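Local coordinates for protein putative glycyl-glycine endopeptidase lytM (Ruminococcus gnavus, PDB 3NYY) that is probably a metalloendopeptidase of the M23 family, whose members typically cleave bacterial cell-wall peptides, at residues G38-V41 / G42-W45; A47-F50 / E51-F55; F64-L67 / Y68-R72. All blocks are in the same frame, centred on the assembly; numbering follows the deposited sequence.

Interaction 1 (G38-V41 / G42-W45); sequences GRDV and GLYW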
loop_
_atom_site.group_PDB
_atom_site.type_symbol
_atom_site.label_atom_id
_atom_site.label_comp_id
_atom_site.label_asym_id
_atom_site.label_seq_id
_atom_site.Cartn_x
_atom_site.Cartn_y
_atom_site.Cartn_z
ATOM N N GLY A 38 9.312 9.018 21.346
ATOM C CA GLY A 38 9.293 10.361 20.761
ATOM C C GLY A 38 10.625 11.082 20.987
ATOM O O GLY A 38 11.211 11.697 20.066
ATOM N N ARG A 39 11.131 11.013 22.201
ATOM C CA ARG A 39 12.424 11.614 22.499
ATOM C C ARG A 39 13.517 11.024 21.631
ATOM O O ARG A 39 14.331 11.771 21.084
ATOM C CB ARG A 39 12.811 11.416 23.962
ATOM C CG ARG A 39 14.016 12.216 24.370
ATOM C CD ARG A 39 14.604 11.708 25.688
ATOM N NE ARG A 39 15.312 10.437 25.461
ATOM C CZ ARG A 39 16.172 9.866 26.325
ATOM N NH1 ARG A 39 16.424 10.438 27.487
ATOM N NH2 ARG A 39 16.799 8.745 25.984
ATOM N N ASP A 40 13.589 9.695 21.583
ATOM C CA ASP A 40 14.695 9.013 20.916
ATOM C C ASP A 40 14.661 9.181 19.403
ATOM O O ASP A 40 15.698 9.442 18.795
ATOM C CB ASP A 40 14.763 7.553 21.337
ATOM C CG ASP A 40 15.151 7.387 22.801
ATOM O OD1 ASP A 40 15.536 8.384 23.462
ATOM O OD2 ASP A 40 15.062 6.233 23.284
ATOM N N VAL A 41 13.474 9.149 18.805
ATOM C CA VAL A 41 13.377 9.414 17.358
ATOM C C VAL A 41 13.737 10.882 17.053
ATOM O O VAL A 41 14.423 11.199 16.071
ATOM C CB VAL A 41 12.007 8.992 16.742
ATOM C CG1 VAL A 41 10.868 10.030 17.048
ATOM C CG2 VAL A 41 12.206 8.671 15.269
ATOM N N GLY A 42 13.337 11.784 17.932
ATOM C CA GLY A 42 13.692 13.187 17.817
ATOM C C GLY A 42 15.197 13.399 17.866
ATOM O O GLY A 42 15.737 14.166 17.081
ATOM N N LEU A 43 15.848 12.694 18.790
ATOM C CA LEU A 43 17.317 12.755 18.904
ATOM C C LEU A 43 18.021 12.160 17.694
ATOM O O LEU A 43 19.028 12.679 17.230
ATOM C CB LEU A 43 17.770 12.084 20.199
ATOM C CG LEU A 43 17.377 12.875 21.457
ATOM C CD1 LEU A 43 17.527 11.988 22.723
ATOM C CD2 LEU A 43 18.155 14.169 21.604
ATOM N N TYR A 44 17.493 11.064 17.200
ATOM C CA TYR A 44 17.974 10.421 16.007
ATOM C C TYR A 44 17.922 11.356 14.819
ATOM O O TYR A 44 18.925 11.464 14.078
ATOM C CB TYR A 44 17.151 9.166 15.770
ATOM C CG TYR A 44 17.404 8.494 14.471
ATOM C CD1 TYR A 44 18.551 7.726 14.285
ATOM C CD2 TYR A 44 16.493 8.583 13.427
ATOM C CE1 TYR A 44 18.792 7.070 13.087
ATOM C CE2 TYR A 44 16.736 7.921 12.211
ATOM C CZ TYR A 44 17.892 7.169 12.059
ATOM O OH TYR A 44 18.138 6.544 10.877
ATOM N N TRP A 45 16.800 12.071 14.662
ATOM C CA TRP A 45 16.698 13.042 13.561
ATOM C C TRP A 45 17.667 14.198 13.692
ATOM O O TRP A 45 18.227 14.671 12.694
ATOM C CB TRP A 45 15.284 13.541 13.379
ATOM C CG TRP A 45 14.324 12.469 12.879
ATOM C CD1 TRP A 45 14.613 11.439 11.990
ATOM C CD2 TRP A 45 12.938 12.321 13.235
ATOM N NE1 TRP A 45 13.488 10.675 11.791
ATOM C CE2 TRP A 45 12.451 11.187 12.537
ATOM C CE3 TRP A 45 12.074 13.027 14.082
ATOM C CZ2 TRP A 45 11.119 10.747 12.649
ATOM C CZ3 TRP A 45 10.752 12.595 14.221
ATOM C CH2 TRP A 45 10.291 11.454 13.516
#

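Interaction 2 (A47-F50 / E51-F55); sequences ATDF and ENRRF. With SO4 (sulfate ion), chain H.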
loop_
_atom_site.group_PDB
_atom_site.type_symbol
_atom_site.label_atom_id
_atom_site.label_comp_id
_atom_site.label_asym_id
_atom_site.label_seq_id
_atom_site.Cartn_x
_atom_site.Cartn_y
_atom_site.Cartn_z
ATOM N N ALA A 47 20.604 14.164 15.282
ATOM C CA ALA A 47 21.972 13.693 15.146
ATOM C C ALA A 47 22.288 13.315 13.692
ATOM O O ALA A 47 23.453 13.376 13.313
ATOM C CB ALA A 47 22.219 12.497 16.067
ATOM N N THR A 48 21.275 12.901 12.913
ATOM C CA THR A 48 21.451 12.489 11.509
ATOM C C THR A 48 20.987 13.539 10.483
ATOM O O THR A 48 20.973 13.248 9.288
ATOM C CB THR A 48 20.678 11.201 11.199
ATOM O OG1 THR A 48 19.276 11.447 11.389
ATOM C CG2 THR A 48 21.147 10.020 12.109
ATOM N N ASP A 49 20.597 14.735 10.950
ATOM C CA ASP A 49 19.989 15.757 10.101
ATOM C C ASP A 49 18.844 15.106 9.266
ATOM O O ASP A 49 18.791 15.250 8.036
ATOM C CB ASP A 49 21.044 16.401 9.179
ATOM C CG ASP A 49 22.208 17.037 9.940
ATOM O OD1 ASP A 49 22.082 17.271 11.179
ATOM O OD2 ASP A 49 23.254 17.297 9.285
ATOM N N PHE A 50 17.948 14.399 9.948
ATOM C CA PHE A 50 16.808 13.702 9.306
ATOM C C PHE A 50 17.254 12.696 8.246
ATOM O O PHE A 50 16.760 12.689 7.110
ATOM C CB PHE A 50 15.760 14.676 8.764
ATOM C CG PHE A 50 14.993 15.355 9.850
ATOM C CD1 PHE A 50 15.566 16.393 10.544
ATOM C CD2 PHE A 50 13.738 14.885 10.245
ATOM C CE1 PHE A 50 14.875 17.002 11.587
ATOM C CE2 PHE A 50 13.066 15.484 11.258
ATOM C CZ PHE A 50 13.622 16.547 11.920
ATOM N N GLU A 51 18.167 11.839 8.667
ATOM C CA GLU A 51 18.753 10.779 7.857
ATOM C C GLU A 51 19.521 11.275 6.639
ATOM O O GLU A 51 19.678 10.532 5.678
ATOM C CB GLU A 51 17.706 9.732 7.454
ATOM C CG GLU A 51 17.097 8.975 8.664
ATOM C CD GLU A 51 16.389 7.661 8.270
ATOM O OE1 GLU A 51 15.809 7.593 7.166
ATOM O OE2 GLU A 51 16.431 6.723 9.104
ATOM N N ASN A 52 20.081 12.476 6.731
ATOM C CA ASN A 52 21.007 12.982 5.722
ATOM C C ASN A 52 22.485 12.742 6.007
ATOM O O ASN A 52 23.316 12.835 5.084
ATOM C CB ASN A 52 20.695 14.450 5.439
ATOM C CG ASN A 52 19.459 14.599 4.593
ATOM O OD1 ASN A 52 19.458 14.183 3.448
ATOM N ND2 ASN A 52 18.397 15.150 5.151
ATOM N N ARG A 53 22.806 12.403 7.257
ATOM C CA ARG A 53 24.128 12.070 7.691
ATOM C C ARG A 53 24.071 10.840 8.563
ATOM O O ARG A 53 23.026 10.506 9.163
ATOM C CB ARG A 53 24.787 13.199 8.490
ATOM C CG ARG A 53 24.802 14.559 7.777
ATOM C CD ARG A 53 25.722 15.534 8.543
ATOM N NE ARG A 53 27.130 15.210 8.317
ATOM C CZ ARG A 53 28.160 16.003 8.617
ATOM N NH1 ARG A 53 27.977 17.190 9.192
ATOM N NH2 ARG A 53 29.390 15.579 8.359
ATOM N N ARG A 54 25.215 10.181 8.668
ATOM C CA ARG A 54 25.305 8.961 9.477
ATOM C C ARG A 54 25.104 9.271 10.953
ATOM O O ARG A 54 25.420 10.364 11.429
ATOM C CB ARG A 54 26.653 8.275 9.258
ATOM C CG ARG A 54 26.812 7.689 7.861
ATOM C CD ARG A 54 28.237 7.195 7.676
ATOM N NE ARG A 54 29.187 8.291 7.900
ATOM C CZ ARG A 54 30.475 8.141 8.203
ATOM N NH1 ARG A 54 31.012 6.932 8.330
ATOM N NH2 ARG A 54 31.232 9.216 8.399
ATOM N N PHE A 55 24.548 8.315 11.681
ATOM C CA PHE A 55 24.352 8.465 13.101
ATOM C C PHE A 55 25.723 8.301 13.767
ATOM O O PHE A 55 26.353 7.268 13.591
ATOM C CB PHE A 55 23.392 7.392 13.597
ATOM C CG PHE A 55 23.035 7.515 15.051
ATOM C CD1 PHE A 55 21.963 8.296 15.448
ATOM C CD2 PHE A 55 23.742 6.820 16.026
ATOM C CE1 PHE A 55 21.602 8.403 16.779
ATOM C CE2 PHE A 55 23.382 6.920 17.359
ATOM C CZ PHE A 55 22.305 7.704 17.737
HETATM S S SO4 H . 28.686 11.896 8.575
HETATM O O1 SO4 H . 27.952 10.912 7.753
HETATM O O2 SO4 H . 27.915 12.277 9.763
HETATM O O3 SO4 H . 29.923 11.282 9.031
HETATM O O4 SO4 H . 28.968 13.066 7.746
#

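Interaction 3 (F64-L67 / Y68-R72); sequences FQKL and YRQWR. With SO4 (sulfate ion), chain F.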
loop_
_atom_site.group_PDB
_atom_site.type_symbol
_atom_site.label_atom_id
_atom_site.label_comp_id
_atom_site.label_asym_id
_atom_site.label_seq_id
_atom_site.Cartn_x
_atom_site.Cartn_y
_atom_site.Cartn_z
ATOM N N PHE A 64 21.516 7.366 23.316
ATOM C CA PHE A 64 20.428 8.349 23.319
ATOM C C PHE A 64 20.416 9.199 24.553
ATOM O O PHE A 64 20.138 10.388 24.469
ATOM C CB PHE A 64 19.061 7.695 23.077
ATOM C CG PHE A 64 18.862 7.313 21.637
ATOM C CD1 PHE A 64 18.782 8.315 20.640
ATOM C CD2 PHE A 64 18.877 6.000 21.242
ATOM C CE1 PHE A 64 18.672 7.941 19.298
ATOM C CE2 PHE A 64 18.750 5.663 19.914
ATOM C CZ PHE A 64 18.636 6.642 18.958
ATOM N N GLN A 65 20.777 8.635 25.701
ATOM C CA GLN A 65 20.858 9.459 26.894
ATOM C C GLN A 65 21.933 10.546 26.780
ATOM O O GLN A 65 21.751 11.684 27.236
ATOM C CB GLN A 65 21.072 8.593 28.151
ATOM C CG GLN A 65 20.863 9.363 29.442
ATOM C CD GLN A 65 19.401 9.785 29.658
ATOM O OE1 GLN A 65 18.467 9.160 29.134
ATOM N NE2 GLN A 65 19.201 10.830 30.461
ATOM N N LYS A 66 23.064 10.183 26.181
ATOM C CA LYS A 66 24.131 11.123 25.879
ATOM C C LYS A 66 23.650 12.265 24.961
ATOM O O LYS A 66 23.878 13.440 25.243
ATOM C CB LYS A 66 25.297 10.355 25.246
ATOM C CG LYS A 66 26.557 11.161 24.998
ATOM C CD LYS A 66 27.594 10.267 24.309
ATOM C CE LYS A 66 28.913 10.972 24.035
ATOM N NZ LYS A 66 29.790 10.922 25.237
ATOM N N LEU A 67 22.973 11.898 23.873
ATOM C CA LEU A 67 22.387 12.891 22.954
ATOM C C LEU A 67 21.384 13.745 23.658
ATOM O O LEU A 67 21.337 14.936 23.433
ATOM C CB LEU A 67 21.739 12.220 21.756
ATOM C CG LEU A 67 22.708 11.647 20.729
ATOM C CD1 LEU A 67 22.025 10.751 19.676
ATOM C CD2 LEU A 67 23.536 12.785 20.093
ATOM N N TYR A 68 20.532 13.145 24.487
ATOM C CA TYR A 68 19.566 13.930 25.241
ATOM C C TYR A 68 20.222 15.028 26.108
ATOM O O TYR A 68 19.798 16.196 26.106
ATOM C CB TYR A 68 18.710 13.013 26.125
ATOM C CG TYR A 68 17.855 13.767 27.116
ATOM C CD1 TYR A 68 16.808 14.620 26.698
ATOM C CD2 TYR A 68 18.102 13.657 28.481
ATOM C CE1 TYR A 68 16.030 15.339 27.649
ATOM C CE2 TYR A 68 17.339 14.376 29.430
ATOM C CZ TYR A 68 16.302 15.206 28.996
ATOM O OH TYR A 68 15.586 15.866 29.978
ATOM N N ARG A 69 21.269 14.664 26.826
ATOM C CA ARG A 69 21.915 15.639 27.728
ATOM C C ARG A 69 22.537 16.823 26.970
ATOM O O ARG A 69 22.618 17.928 27.495
ATOM C CB ARG A 69 22.900 14.949 28.655
ATOM C CG ARG A 69 22.172 14.085 29.727
ATOM C CD ARG A 69 21.151 14.868 30.609
ATOM N NE ARG A 69 21.745 15.845 31.546
ATOM C CZ ARG A 69 22.346 15.534 32.707
ATOM N NH1 ARG A 69 22.463 14.268 33.117
ATOM N NH2 ARG A 69 22.848 16.502 33.473
ATOM N N GLN A 70 22.908 16.587 25.718
ATOM C CA GLN A 70 23.364 17.667 24.853
ATOM C C GLN A 70 22.189 18.504 24.295
ATOM O O GLN A 70 22.048 19.698 24.582
ATOM C CB GLN A 70 24.161 17.051 23.710
ATOM C CG GLN A 70 25.417 16.276 24.205
ATOM C CD GLN A 70 26.166 15.530 23.080
ATOM O OE1 GLN A 70 26.596 14.381 23.246
ATOM N NE2 GLN A 70 26.333 16.185 21.956
ATOM N N TRP A 71 21.301 17.837 23.547
ATOM C CA TRP A 71 20.261 18.533 22.781
ATOM C C TRP A 71 19.236 19.271 23.622
ATOM O O TRP A 71 18.664 20.254 23.166
ATOM C CB TRP A 71 19.571 17.570 21.779
ATOM C CG TRP A 71 20.419 17.320 20.589
ATOM C CD1 TRP A 71 21.284 16.317 20.419
ATOM C CD2 TRP A 71 20.513 18.145 19.418
ATOM N NE1 TRP A 71 21.922 16.428 19.210
ATOM C CE2 TRP A 71 21.459 17.546 18.575
ATOM C CE3 TRP A 71 19.914 19.334 19.025
ATOM C CZ2 TRP A 71 21.825 18.086 17.361
ATOM C CZ3 TRP A 71 20.261 19.863 17.802
ATOM C CH2 TRP A 71 21.205 19.230 16.983
ATOM N N ARG A 72 19.023 18.838 24.865
ATOM C CA ARG A 72 18.024 19.464 25.726
ATOM C C ARG A 72 18.385 20.915 26.063
ATOM O O ARG A 72 17.544 21.695 26.470
ATOM C CB ARG A 72 17.822 18.639 27.001
ATOM C CG ARG A 72 18.931 18.703 28.012
ATOM C CD ARG A 72 18.511 17.857 29.210
ATOM N NE ARG A 72 19.302 18.121 30.408
ATOM C CZ ARG A 72 18.912 17.792 31.638
ATOM N NH1 ARG A 72 17.744 17.184 31.835
ATOM N NH2 ARG A 72 19.682 18.078 32.671
HETATM S S SO4 F . 12.534 16.804 28.150
HETATM O O1 SO4 F . 12.642 16.000 26.928
HETATM O O2 SO4 F . 11.190 17.364 28.238
HETATM O O3 SO4 F . 12.818 15.954 29.288
HETATM O O4 SO4 F . 13.522 17.873 27.987
HETATM O O HOH W 1 21.342 11.871 32.085
#

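Interaction 1 (G38-V41 / G42-W45)
Leu43 N bonds to Arg39 O at 2.9 Å, one of four successive i to i+4 bonds in helix 37-48. Trp45 N reaches Val41 O, also at 2.9 Å. Beside this ladder Arg39 grips its neighbour Asp40 side-on: NE and NH2 both donate to Asp40 OD1, NH2 at 2.8 Å to the syn lone pair. The carboxylate oxygen lies in the guanidinium plane. Leu43 CD1 comes within 3.8 Å of Arg39 NE, so the aliphatic branch packs against the arm that carries the salt bridge. On another side of the helix Val41 and Trp45 lie alongside each other. Val41 CG2 makes a CH-pi contact over the six-membered ring of Trp45, 3.8 Å from its centroid. A chi1 of 78° puts CG1 between the backbone N and the carbonyl carbon and leaves CG2 anti to the N, over the ring. Val41 O lies over the indole too, 3.2 Å above its plane. Trp45 NE1 bonds to Pro22 O. Putting a leucine in place of Trp45 would probably leave Pro22 O without this donor and Val41 CG2 without an aromatic face. The buried Asp40 carboxylate has donors on both oxygens, Arg39 on OD1 and Tyr30 OH on OD2.

Interaction 2 (A47-F50 / E51-F55)
Thr48 and Arg53 meet just past helix 37-48, which closes in a Schellman motif. Asp49 is its positive-phi residue, with two bonds returning to the last helical turn. In the turn that follows, Thr48 O takes the amide N of Arg53 at 2.9 Å and, weakly, that of Asn52. The Thr48 chi1 of 62° places OG1 between the backbone N and the carbonyl carbon. There it accepts Glu51 N at 3.0 Å in a fairly straight bond (160°), which fixes the Glu51 backbone against the helix end. OG1 also bonds to Tyr44 O, one turn back in the helix. The other branch of Thr48, CG2, meets the edge of the Phe55 ring, 3.8 Å from CD1. The Glu51 side chain leads elsewhere, its OE2 holding Tyr44 OH and Ser24 N. Asp49 O receives Asn52 ND2 at 2.9 Å, nearly head-on, and this bond ties the Asn52 amide to the backbone. The Asp49 side chain runs beside that of Arg53. Its OD2 lies 3.1 Å from Arg53 CD, so the carboxylate meets the aliphatic part of the arm, while OD1 bonds to Gly4 N. Arg53 and Arg54 use their guanidinium edges on one sulfate, probably from the crystallisation liquor. Arg53 NE and NH2 both reach sulfate O4. Arg54 binds sulfate O1 with its backbone N and with NE, the latter at 2.9 Å and nearly straight.

Interaction 3 (F64-L67 / Y68-R72)
Leu67 O accepts two backbone donors near the end of helix 61-71. Trp71 N meets it at 2.9 Å in an almost straight i to i+4 bond (177°), and Gln70 N adds a weak bond. The same oxygen lies in the plane of the Trp71 indole, at its edge, 3.3 Å from CD1. The Leu67 and Trp71 side chains run alongside each other and touch lightly, CD2 of Leu67 lying 4.1 Å from NE1 of Trp71. Lys66 and Gln70 cross at the surface, with Lys66 CG 3.7 Å from Gln70 OE1. On another flank Gln65 and Tyr68 also point the same way. Gln65 NE2 stands 3.6 Å from Tyr68 CD2, the amide turned 57° from the ring. The bend at chi2 (68°) brings the amide back beside the ring. In one of its two conformers Arg72 lays CD over a face of the Tyr68 ring and donates from NH1 to Tyr68 OH. A sulfate, probably from the crystallisation liquor, sits beside the ring and is also held by Trp77 and Arg85. Gln65 OE1 bonds to Arg39 NH1 of helix 37-48. Gln65 NE2 donates to a water, and Arg69 NH1 donates to the same one, which thus bridges one turn of the helix. The water oxygen accepts from Gln65 NE2 at 2.9 Å and from Arg69 NH1 at 2.8 Å.

Interactions 1 and 2 share helix 37-48, interaction 2 closing its C-terminal end; their centres are 11 Å apart. Trp45 O and Phe50 N join them at 2.8 Å, a probable hydrogen bond of the Schellman motif. Interaction 3 lies on the next helix, 61-71, with its centre 10 Å from that of interaction 1. Arg39 NH1 reaches Gln65 OE1 at 2.9 Å between these helices, and Leu43 CD1 lies 3.5 Å from Phe64 O. Interactions 2 and 3 meet through Phe55, whose CZ is 3.6 Å from Leu67 CD1. The centres of the three contacts lie about 16, 22 and 25 Å from the centre of the chain. The sulfates at interactions 2 and 3 are probably from the crystallisation liquor.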